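Local atomic coordinates of Uly1 (Catenovulum maritimum, PDB entry 7DRQ), a protein that probably cleaves ulvan, a polysaccharide of green algae, as a calcium-binding lyase of polysaccharide lyase family 24. Residues Ala14-Val24 with Lys37-Ala47; Ser245-Glu256 with Ile315-Asp323. All coordinates share one frame; numbering follows the deposited sequence.

In the fold
Contact 1 closes near the start of the chain, well before contact 2 opens; their centres lie about 35 Å apart and their nearest atoms about 18 Å, so they do not touch. Both sit where antiparallel sheets of a fold assigned to the beta-propeller clan give way to loops. In contact 1, strand 3-15, which lies along strand 469-478 and so brings the two ends of the chain into one sheet, runs into a loop that meets the segment leading toward the sheet that begins with strand 53-56. In contact 2, the exit from strand 239-245 meets a loop between strands 307-308 and 326-328 of the following sheet. Each contact thus ties neighbouring sheets together through their connections.

Contact 1 (Ala14-Val24 with Lys37-Ala47); sequences ALFFDGVKKSV and KYNYAYGNAIA
The carbonyl O of Ala-41 is gripped by the Lys-21 ammonium, NZ to O 2.8 Å, and by a water that also donates to Lys-22 O. This cluster ends a short parallel bridge, Lys-21 beside Tyr-40, in a segment leaving strand 3-15 of the propeller-like fold. Tyr-40 N donates to Val-20 O, and Lys-22 N reaches Tyr-40 O at 2.7 Å. Upstream, Val-20 N meets Asn-39 OD1 in the amide plane on a lone pair, at 2.9 Å and 171°. Gly-19 suits its place because a CB would collide with that same OD1. Asp-18 OD1 takes the Tyr-38 N-H, O to N 2.9 Å, on its syn side but tilted well out of the carboxylate plane.

Tyr-40, its CG between backbone N and carbonyl carbon (chi1 59°), lays its ring against segment 14-24: Lys-21 CA makes a CH-pi contact over one face, and Asn-44 CB of its own segment covers the opposite one. An alanine here would remove the ring between these two layers, and the gap is likely to leave the Lys-21 backbone and Asn-44 less firmly placed. Segment 37-47 then turns back round Phe-17, whose N donates to Asn-44 O at 3.0 Å. That ring is buried among Ile-46, Tyr-40 CB and Tyr-38, a greasy centre suited to a large aromatic. It points its edge at the Tyr-38 face, planes at 57°, with Phe-17 CD1 poised 3.5 Å above the middle of the Tyr-38 ring.

Contact 2 (Ser245-Glu256 with Ile315-Asp323); sequences SFNVLGAGKKGE and ITMPLVKAD
Two backbone bonds hold Leu-319 across the contact: its N donates to Phe-246 O at 2.9 Å and a nearly straight 171°, while its O accepts from Val-248 N, also at 2.9 Å. This isolated parallel bridge, opposite Asn-247, joins the loop after strand 239-245 to that before strand 326-328 in the BNR-repeat region. Packing is close here. The Phe-246 ring has Leu-319 CD2 alongside, 4.0 Å from its CZ, and selenomethionine Met-317 crossing it in an oblique Met-aromatic contact, SE 5.0 Å from the ring centre, while the Met-317 CE methyl touches Phe-246 CE1 at 3.8 Å. Trp-307 adds an edge-to-face partner. A flat apolar ring fits this buried spot. Beta-branched Val-320 suits a separate place because its methyls face two sides: CG1, anti to the backbone N (chi1 -180°), meets Ala-251 and the 254-256 turn, and CG2 meets Val-248 CG1 at 3.7 Å.

The far end is looser and wetter. Glu-256 OE2 reaches the other segment's amides through two waters: one donates to it at 2.6 Å and accepts from Ala-322 N, the other accepts from Asp-323 N. Lys-321 passes beside this carboxylate with its aliphatic part, NZ pairing with Glu-324. An acid suits the water-bridged N-H groups that open a 3-10 turn, and the donating waters with a long, weak ion pair to Arg-279 would probably favour its ionised form.

Contact 1 (Ala14-Val24 with Lys37-Ala47)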
loop_
_atom_site.group_PDB
_atom_site.type_symbol
_atom_site.label_atom_id
_atom_site.label_comp_id
_atom_site.label_asym_id
_atom_site.label_seq_id
_atom_site.Cartn_x
_atom_site.Cartn_y
_atom_site.Cartn_z
ATOM N N ALA A 14 -7.351 -5.553 -17.765
ATOM C CA ALA A 14 -7.314 -5.006 -16.410
ATOM C C ALA A 14 -8.464 -4.031 -16.192
ATOM O O ALA A 14 -8.751 -3.183 -17.044
ATOM C CB ALA A 14 -5.982 -4.298 -16.154
ATOM N N LEU A 15 -9.126 -4.163 -15.049
ATOM C CA LEU A 15 -10.290 -3.333 -14.755
ATOM C C LEU A 15 -9.901 -1.867 -14.584
ATOM O O LEU A 15 -8.908 -1.539 -13.932
ATOM C CB LEU A 15 -10.996 -3.842 -13.501
ATOM C CG LEU A 15 -12.180 -2.991 -13.006
ATOM C CD1 LEU A 15 -13.305 -2.987 -14.051
ATOM C CD2 LEU A 15 -12.700 -3.502 -11.658
ATOM N N PHE A 16 -10.702 -0.982 -15.173
ATOM C CA PHE A 16 -10.519 0.453 -15.047
ATOM C C PHE A 16 -11.883 1.106 -14.889
ATOM O O PHE A 16 -12.854 0.675 -15.515
ATOM C CB PHE A 16 -9.797 1.015 -16.271
ATOM C CG PHE A 16 -9.463 2.470 -16.170
ATOM C CD1 PHE A 16 -8.301 2.883 -15.537
ATOM C CD2 PHE A 16 -10.290 3.424 -16.746
ATOM C CE1 PHE A 16 -7.983 4.235 -15.455
ATOM C CE2 PHE A 16 -9.983 4.769 -16.666
ATOM C CZ PHE A 16 -8.829 5.179 -16.018
ATOM N N PHE A 17 -11.954 2.135 -14.053
ATOM C CA PHE A 17 -13.212 2.829 -13.796
ATOM C C PHE A 17 -13.329 3.975 -14.798
ATOM O O PHE A 17 -12.803 5.068 -14.579
ATOM C CB PHE A 17 -13.268 3.312 -12.353
ATOM C CG PHE A 17 -12.977 2.231 -11.351
ATOM C CD1 PHE A 17 -13.460 0.945 -11.545
ATOM C CD2 PHE A 17 -12.227 2.496 -10.213
ATOM C CE1 PHE A 17 -13.196 -0.057 -10.611
ATOM C CE2 PHE A 17 -11.965 1.497 -9.276
ATOM C CZ PHE A 17 -12.444 0.222 -9.487
ATOM N N ASP A 18 -14.024 3.719 -15.900
ATOM C CA ASP A 18 -14.064 4.638 -17.034
ATOM C C ASP A 18 -15.173 5.680 -16.929
ATOM O O ASP A 18 -15.387 6.433 -17.889
ATOM C CB ASP A 18 -14.213 3.851 -18.336
ATOM C CG ASP A 18 -15.551 3.152 -18.455
ATOM O OD1 ASP A 18 -16.091 2.659 -17.435
ATOM O OD2 ASP A 18 -16.069 3.094 -19.586
ATOM N N GLY A 19 -15.871 5.738 -15.800
ATOM C CA GLY A 19 -16.940 6.706 -15.603
ATOM C C GLY A 19 -16.469 7.991 -14.954
ATOM O O GLY A 19 -15.355 8.449 -15.229
ATOM N N VAL A 20 -17.294 8.580 -14.088
ATOM C CA VAL A 20 -16.971 9.856 -13.461
ATOM C C VAL A 20 -16.895 9.689 -11.948
ATOM O O VAL A 20 -17.340 8.693 -11.373
ATOM C CB VAL A 20 -17.971 10.973 -13.838
ATOM C CG1 VAL A 20 -18.054 11.120 -15.341
ATOM C CG2 VAL A 20 -19.354 10.705 -13.229
ATOM N N LYS A 21 -16.330 10.706 -11.306
ATOM C CA LYS A 21 -16.188 10.703 -9.858
ATOM C C LYS A 21 -17.536 10.901 -9.176
ATOM O O LYS A 21 -18.330 11.753 -9.577
ATOM C CB LYS A 21 -15.222 11.807 -9.433
ATOM C CG LYS A 21 -15.036 11.914 -7.936
ATOM C CD LYS A 21 -13.697 11.373 -7.534
ATOM C CE LYS A 21 -13.268 11.947 -6.199
ATOM N NZ LYS A 21 -14.327 11.686 -5.192
ATOM N N LYS A 22 -17.790 10.114 -8.131
ATOM C CA LYS A 22 -19.001 10.231 -7.328
ATOM C C LYS A 22 -18.656 10.629 -5.900
ATOM O O LYS A 22 -17.657 10.166 -5.337
ATOM C CB LYS A 22 -19.787 8.916 -7.300
ATOM C CG LYS A 22 -20.328 8.469 -8.645
ATOM C CD LYS A 22 -21.367 9.436 -9.206
ATOM C CE LYS A 22 -21.870 8.944 -10.560
ATOM N NZ LYS A 22 -22.914 9.830 -11.140
ATOM N N SER A 23 -19.498 11.481 -5.312
ATOM C CA SER A 23 -19.418 11.753 -3.889
ATOM C C SER A 23 -19.721 10.478 -3.096
ATOM O O SER A 23 -20.251 9.496 -3.620
ATOM C CB SER A 23 -20.398 12.868 -3.509
ATOM O OG SER A 23 -21.709 12.355 -3.378
ATOM N N VAL A 24 -19.379 10.501 -1.813
ATOM C CA VAL A 24 -19.717 9.390 -0.928
ATOM C C VAL A 24 -21.234 9.270 -0.781
ATOM O O VAL A 24 -21.762 8.150 -0.870
ATOM C CB VAL A 24 -19.018 9.533 0.431
ATOM C CG1 VAL A 24 -19.690 8.653 1.460
ATOM C CG2 VAL A 24 -17.540 9.178 0.288
ATOM N N LYS A 37 -21.318 3.778 -17.544
ATOM C CA LYS A 37 -19.875 3.681 -17.367
ATOM C C LYS A 37 -19.561 3.359 -15.909
ATOM O O LYS A 37 -20.402 3.493 -15.013
ATOM C CB LYS A 37 -19.193 4.983 -17.793
ATOM C CG LYS A 37 -19.312 5.285 -19.284
ATOM C CD LYS A 37 -18.568 6.559 -19.659
ATOM C CE LYS A 37 -19.105 7.140 -20.965
ATOM N NZ LYS A 37 -20.351 7.947 -20.743
ATOM N N TYR A 38 -18.330 2.910 -15.672
ATOM C CA TYR A 38 -17.929 2.468 -14.324
ATOM C C TYR A 38 -17.477 3.679 -13.527
ATOM O O TYR A 38 -16.320 4.099 -13.590
ATOM C CB TYR A 38 -16.844 1.406 -14.417
ATOM C CG TYR A 38 -16.766 0.463 -13.226
ATOM C CD1 TYR A 38 -17.251 0.832 -11.976
ATOM C CD2 TYR A 38 -16.191 -0.794 -13.360
ATOM C CE1 TYR A 38 -17.164 -0.041 -10.879
ATOM C CE2 TYR A 38 -16.108 -1.664 -12.297
ATOM C CZ TYR A 38 -16.591 -1.289 -11.059
ATOM O OH TYR A 38 -16.492 -2.181 -10.022
ATOM N N ASN A 39 -18.398 4.257 -12.763
ATOM C CA ASN A 39 -18.077 5.410 -11.936
ATOM C C ASN A 39 -17.214 4.975 -10.753
ATOM O O ASN A 39 -16.921 3.789 -10.562
ATOM C CB ASN A 39 -19.366 6.096 -11.491
ATOM C CG ASN A 39 -20.210 6.520 -12.668
ATOM O OD1 ASN A 39 -19.699 7.100 -13.626
ATOM N ND2 ASN A 39 -21.500 6.216 -12.619
ATOM N N TYR A 40 -16.791 5.946 -9.944
ATOM C CA TYR A 40 -15.823 5.647 -8.898
ATOM C C TYR A 40 -15.889 6.708 -7.806
ATOM O O TYR A 40 -16.272 7.855 -8.051
ATOM C CB TYR A 40 -14.405 5.550 -9.482
ATOM C CG TYR A 40 -13.933 6.804 -10.190
ATOM C CD1 TYR A 40 -14.196 7.000 -11.543
ATOM C CD2 TYR A 40 -13.233 7.794 -9.507
ATOM C CE1 TYR A 40 -13.764 8.149 -12.204
ATOM C CE2 TYR A 40 -12.797 8.945 -10.156
ATOM C CZ TYR A 40 -13.069 9.116 -11.503
ATOM O OH TYR A 40 -12.644 10.256 -12.153
ATOM N N ALA A 41 -15.503 6.309 -6.600
ATOM C CA ALA A 41 -15.600 7.175 -5.432
ATOM C C ALA A 41 -14.287 7.864 -5.091
ATOM O O ALA A 41 -14.300 8.953 -4.500
ATOM C CB ALA A 41 -16.080 6.368 -4.221
ATOM N N TYR A 42 -13.157 7.275 -5.466
ATOM C CA TYR A 42 -11.876 7.879 -5.129
ATOM C C TYR A 42 -11.018 8.012 -6.376
ATOM O O TYR A 42 -11.168 8.984 -7.124
ATOM C CB TYR A 42 -11.207 7.059 -4.026
ATOM C CG TYR A 42 -12.065 7.054 -2.781
ATOM C CD1 TYR A 42 -12.097 8.155 -1.942
ATOM C CD2 TYR A 42 -12.889 5.972 -2.484
ATOM C CE1 TYR A 42 -12.902 8.171 -0.818
ATOM C CE2 TYR A 42 -13.692 5.971 -1.355
ATOM C CZ TYR A 42 -13.694 7.075 -0.527
ATOM O OH TYR A 42 -14.492 7.082 0.597
ATOM N N GLY A 43 -10.136 7.033 -6.635
ATOM C CA GLY A 43 -9.373 7.029 -7.865
ATOM C C GLY A 43 -10.061 6.218 -8.945
ATOM O O GLY A 43 -10.993 5.467 -8.694
ATOM N N ASN A 44 -9.607 6.391 -10.185
ATOM C CA ASN A 44 -10.217 5.648 -11.279
ATOM C C ASN A 44 -9.416 4.416 -11.685
ATOM O O ASN A 44 -9.862 3.674 -12.562
ATOM C CB ASN A 44 -10.449 6.568 -12.494
ATOM C CG ASN A 44 -9.175 7.166 -13.054
ATOM O OD1 ASN A 44 -8.067 6.757 -12.709
ATOM N ND2 ASN A 44 -9.329 8.141 -13.957
ATOM N N ALA A 45 -8.281 4.149 -11.038
ATOM C CA ALA A 45 -7.364 3.089 -11.470
ATOM C C ALA A 45 -7.067 2.168 -10.289
ATOM O O ALA A 45 -6.275 2.513 -9.403
ATOM C CB ALA A 45 -6.085 3.686 -12.053
ATOM N N ILE A 46 -7.712 0.996 -10.277
ATOM C CA ILE A 46 -7.491 -0.001 -9.232
ATOM C C ILE A 46 -6.425 -1.024 -9.619
ATOM O O ILE A 46 -6.053 -1.866 -8.788
ATOM C CB ILE A 46 -8.833 -0.692 -8.897
ATOM C CG1 ILE A 46 -8.797 -1.340 -7.508
ATOM C CG2 ILE A 46 -9.232 -1.686 -10.005
ATOM C CD1 ILE A 46 -10.179 -1.639 -6.930
ATOM N N ALA A 47 -5.909 -0.960 -10.843
ATOM C CA ALA A 47 -4.883 -1.876 -11.337
ATOM C C ALA A 47 -3.927 -1.161 -12.287
ATOM O O ALA A 47 -4.366 -0.592 -13.298
ATOM C CB ALA A 47 -5.532 -3.073 -12.036
HETATM O O HOH W 1 -7.037 0.341 -13.364
HETATM O O HOH W 2 -13.518 11.092 -2.969
HETATM O O HOH W 3 -16.169 10.304 -3.097
#

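Contact 2 (Ser245-Glu256 with Ile315-Asp323)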
loop_
_atom_site.group_PDB
_atom_site.type_symbol
_atom_site.label_atom_id
_atom_site.label_comp_id
_atom_site.label_asym_id
_atom_site.label_seq_id
_atom_site.Cartn_x
_atom_site.Cartn_y
_atom_site.Cartn_z
ATOM N N SER A 245 -0.951 -3.795 18.083
ATOM C CA SER A 245 -1.128 -2.374 17.808
ATOM C C SER A 245 0.197 -1.626 17.870
ATOM O O SER A 245 0.898 -1.665 18.890
ATOM C CB SER A 245 -2.091 -1.764 18.830
ATOM O OG SER A 245 -3.340 -2.402 18.757
ATOM N N PHE A 246 0.534 -0.918 16.791
ATOM C CA PHE A 246 1.637 0.029 16.882
ATOM C C PHE A 246 1.254 1.229 17.744
ATOM O O PHE A 246 2.067 1.712 18.546
ATOM C CB PHE A 246 2.074 0.522 15.499
ATOM C CG PHE A 246 2.998 1.701 15.590
ATOM C CD1 PHE A 246 4.325 1.515 15.929
ATOM C CD2 PHE A 246 2.520 2.994 15.451
ATOM C CE1 PHE A 246 5.173 2.591 16.082
ATOM C CE2 PHE A 246 3.369 4.083 15.607
ATOM C CZ PHE A 246 4.695 3.875 15.920
ATOM N N ASN A 247 0.039 1.740 17.565
ATOM C CA ASN A 247 -0.505 2.826 18.366
ATOM C C ASN A 247 -1.902 2.435 18.829
ATOM O O ASN A 247 -2.540 1.534 18.275
ATOM C CB ASN A 247 -0.515 4.168 17.587
ATOM C CG ASN A 247 -1.482 4.171 16.406
ATOM O OD1 ASN A 247 -1.364 3.363 15.485
ATOM N ND2 ASN A 247 -2.439 5.087 16.433
ATOM N N VAL A 248 -2.376 3.107 19.881
ATOM C CA VAL A 248 -3.650 2.735 20.481
ATOM C C VAL A 248 -4.813 3.281 19.659
ATOM O O VAL A 248 -4.681 4.212 18.859
ATOM C CB VAL A 248 -3.738 3.232 21.933
ATOM C CG1 VAL A 248 -2.532 2.764 22.744
ATOM C CG2 VAL A 248 -3.852 4.765 21.953
ATOM N N LEU A 249 -5.983 2.695 19.881
ATOM C CA LEU A 249 -7.229 3.385 19.596
ATOM C C LEU A 249 -7.702 4.073 20.868
ATOM O O LEU A 249 -7.301 3.713 21.982
ATOM C CB LEU A 249 -8.300 2.425 19.080
ATOM C CG LEU A 249 -8.057 1.789 17.707
ATOM C CD1 LEU A 249 -9.016 0.646 17.467
ATOM C CD2 LEU A 249 -8.167 2.831 16.589
ATOM N N GLY A 250 -8.535 5.092 20.692
ATOM C CA GLY A 250 -9.029 5.847 21.838
ATOM C C GLY A 250 -7.935 6.557 22.605
ATOM O O GLY A 250 -7.965 6.594 23.842
ATOM N N ALA A 251 -6.957 7.125 21.898
ATOM C CA ALA A 251 -5.848 7.796 22.567
ATOM C C ALA A 251 -6.313 8.952 23.445
ATOM O O ALA A 251 -5.599 9.322 24.379
ATOM C CB ALA A 251 -4.837 8.314 21.537
ATOM N N GLY A 252 -7.477 9.534 23.157
ATOM C CA GLY A 252 -7.990 10.655 23.932
ATOM C C GLY A 252 -8.370 10.321 25.360
ATOM O O GLY A 252 -8.619 11.244 26.146
ATOM N N LYS A 253 -8.440 9.039 25.708
ATOM C CA LYS A 253 -8.697 8.612 27.080
ATOM C C LYS A 253 -7.511 7.856 27.659
ATOM O O LYS A 253 -7.608 7.318 28.770
ATOM C CB LYS A 253 -9.952 7.735 27.148
ATOM C CG LYS A 253 -11.247 8.476 26.939
ATOM C CD LYS A 253 -11.228 9.811 27.662
ATOM C CE LYS A 253 -12.588 10.499 27.605
ATOM N NZ LYS A 253 -12.495 11.839 26.948
ATOM N N LYS A 254 -6.401 7.777 26.924
ATOM C CA LYS A 254 -5.263 6.977 27.348
ATOM C C LYS A 254 -3.994 7.800 27.501
ATOM O O LYS A 254 -2.919 7.226 27.704
ATOM C CB LYS A 254 -5.048 5.818 26.365
ATOM C CG LYS A 254 -6.289 4.958 26.220
ATOM C CD LYS A 254 -6.089 3.762 25.302
ATOM C CE LYS A 254 -7.365 2.945 25.234
ATOM N NZ LYS A 254 -7.396 2.016 24.082
ATOM N N GLY A 255 -4.088 9.124 27.413
ATOM C CA GLY A 255 -2.927 9.961 27.633
ATOM C C GLY A 255 -2.751 11.099 26.644
ATOM O O GLY A 255 -2.026 12.054 26.933
ATOM N N GLU A 256 -3.390 11.016 25.482
ATOM C CA GLU A 256 -3.314 12.081 24.487
ATOM C C GLU A 256 -4.462 13.072 24.688
ATOM O O GLU A 256 -5.459 12.771 25.345
ATOM C CB GLU A 256 -3.347 11.488 23.072
ATOM C CG GLU A 256 -3.112 12.490 21.901
ATOM C CD GLU A 256 -1.829 13.298 22.030
ATOM O OE1 GLU A 256 -1.776 14.223 22.873
ATOM O OE2 GLU A 256 -0.873 13.017 21.283
ATOM N N ILE A 315 10.260 4.510 22.839
ATOM C CA ILE A 315 8.961 5.165 22.802
ATOM C C ILE A 315 7.943 4.274 23.496
ATOM O O ILE A 315 8.119 3.059 23.630
ATOM C CB ILE A 315 8.505 5.518 21.366
ATOM C CG1 ILE A 315 8.366 4.254 20.504
ATOM C CG2 ILE A 315 9.505 6.487 20.730
ATOM C CD1 ILE A 315 7.564 4.482 19.217
ATOM N N THR A 316 6.876 4.907 23.972
ATOM C CA THR A 316 5.746 4.179 24.532
ATOM C C THR A 316 5.158 3.241 23.486
ATOM O O THR A 316 4.997 3.616 22.326
ATOM C CB THR A 316 4.680 5.169 25.004
ATOM O OG1 THR A 316 5.255 6.063 25.969
ATOM C CG2 THR A 316 3.495 4.443 25.633
HETATM N N MSE A 317 4.839 2.014 23.897
HETATM C CA MSE A 317 4.346 0.999 22.962
HETATM C C MSE A 317 3.301 0.118 23.659
HETATM O O MSE A 317 3.619 -0.541 24.658
HETATM C CB MSE A 317 5.514 0.161 22.423
HETATM C CG MSE A 317 5.147 -0.899 21.389
HETATM SE SE MSE A 317 4.330 -0.092 19.791
HETATM C CE MSE A 317 5.487 1.465 19.663
ATOM N N PRO A 318 2.059 0.098 23.149
ATOM C CA PRO A 318 1.583 0.832 21.961
ATOM C C PRO A 318 1.607 2.349 22.154
ATOM O O PRO A 318 1.354 2.842 23.260
ATOM C CB PRO A 318 0.142 0.338 21.785
ATOM C CG PRO A 318 0.031 -0.896 22.622
ATOM C CD PRO A 318 0.999 -0.729 23.744
ATOM N N LEU A 319 1.936 3.075 21.086
ATOM C CA LEU A 319 2.095 4.520 21.182
ATOM C C LEU A 319 0.757 5.210 21.417
ATOM O O LEU A 319 -0.260 4.852 20.817
ATOM C CB LEU A 319 2.731 5.058 19.892
ATOM C CG LEU A 319 3.283 6.478 19.888
ATOM C CD1 LEU A 319 4.338 6.673 20.972
ATOM C CD2 LEU A 319 3.851 6.830 18.477
ATOM N N VAL A 320 0.772 6.227 22.276
ATOM C CA VAL A 320 -0.404 7.041 22.557
ATOM C C VAL A 320 -0.229 8.471 22.069
ATOM O O VAL A 320 -1.156 9.045 21.496
ATOM C CB VAL A 320 -0.753 7.024 24.059
ATOM C CG1 VAL A 320 -1.995 7.881 24.320
ATOM C CG2 VAL A 320 -0.965 5.597 24.545
ATOM N N LYS A 321 0.948 9.062 22.299
ATOM C CA LYS A 321 1.280 10.428 21.900
ATOM C C LYS A 321 2.248 10.362 20.723
ATOM O O LYS A 321 3.426 10.031 20.906
ATOM C CB LYS A 321 1.934 11.197 23.050
ATOM C CG LYS A 321 1.096 11.426 24.298
ATOM C CD LYS A 321 1.954 12.183 25.347
ATOM C CE LYS A 321 2.799 11.224 26.232
ATOM N NZ LYS A 321 4.293 11.120 25.938
ATOM N N ALA A 322 1.769 10.713 19.528
ATOM C CA ALA A 322 2.613 10.600 18.338
ATOM C C ALA A 322 3.912 11.397 18.466
ATOM O O ALA A 322 4.940 10.992 17.907
ATOM C CB ALA A 322 1.836 11.051 17.097
ATOM N N ASP A 323 3.898 12.517 19.199
ATOM C CA ASP A 323 5.075 13.378 19.259
ATOM C C ASP A 323 6.317 12.670 19.794
ATOM O O ASP A 323 7.428 13.136 19.526
ATOM C CB ASP A 323 4.784 14.624 20.106
ATOM C CG ASP A 323 3.966 15.665 19.354
ATOM O OD1 ASP A 323 3.619 15.417 18.177
ATOM O OD2 ASP A 323 3.656 16.731 19.941
HETATM O O HOH W 4 -0.786 11.947 18.940
HETATM O O HOH W 5 1.658 13.995 20.587
#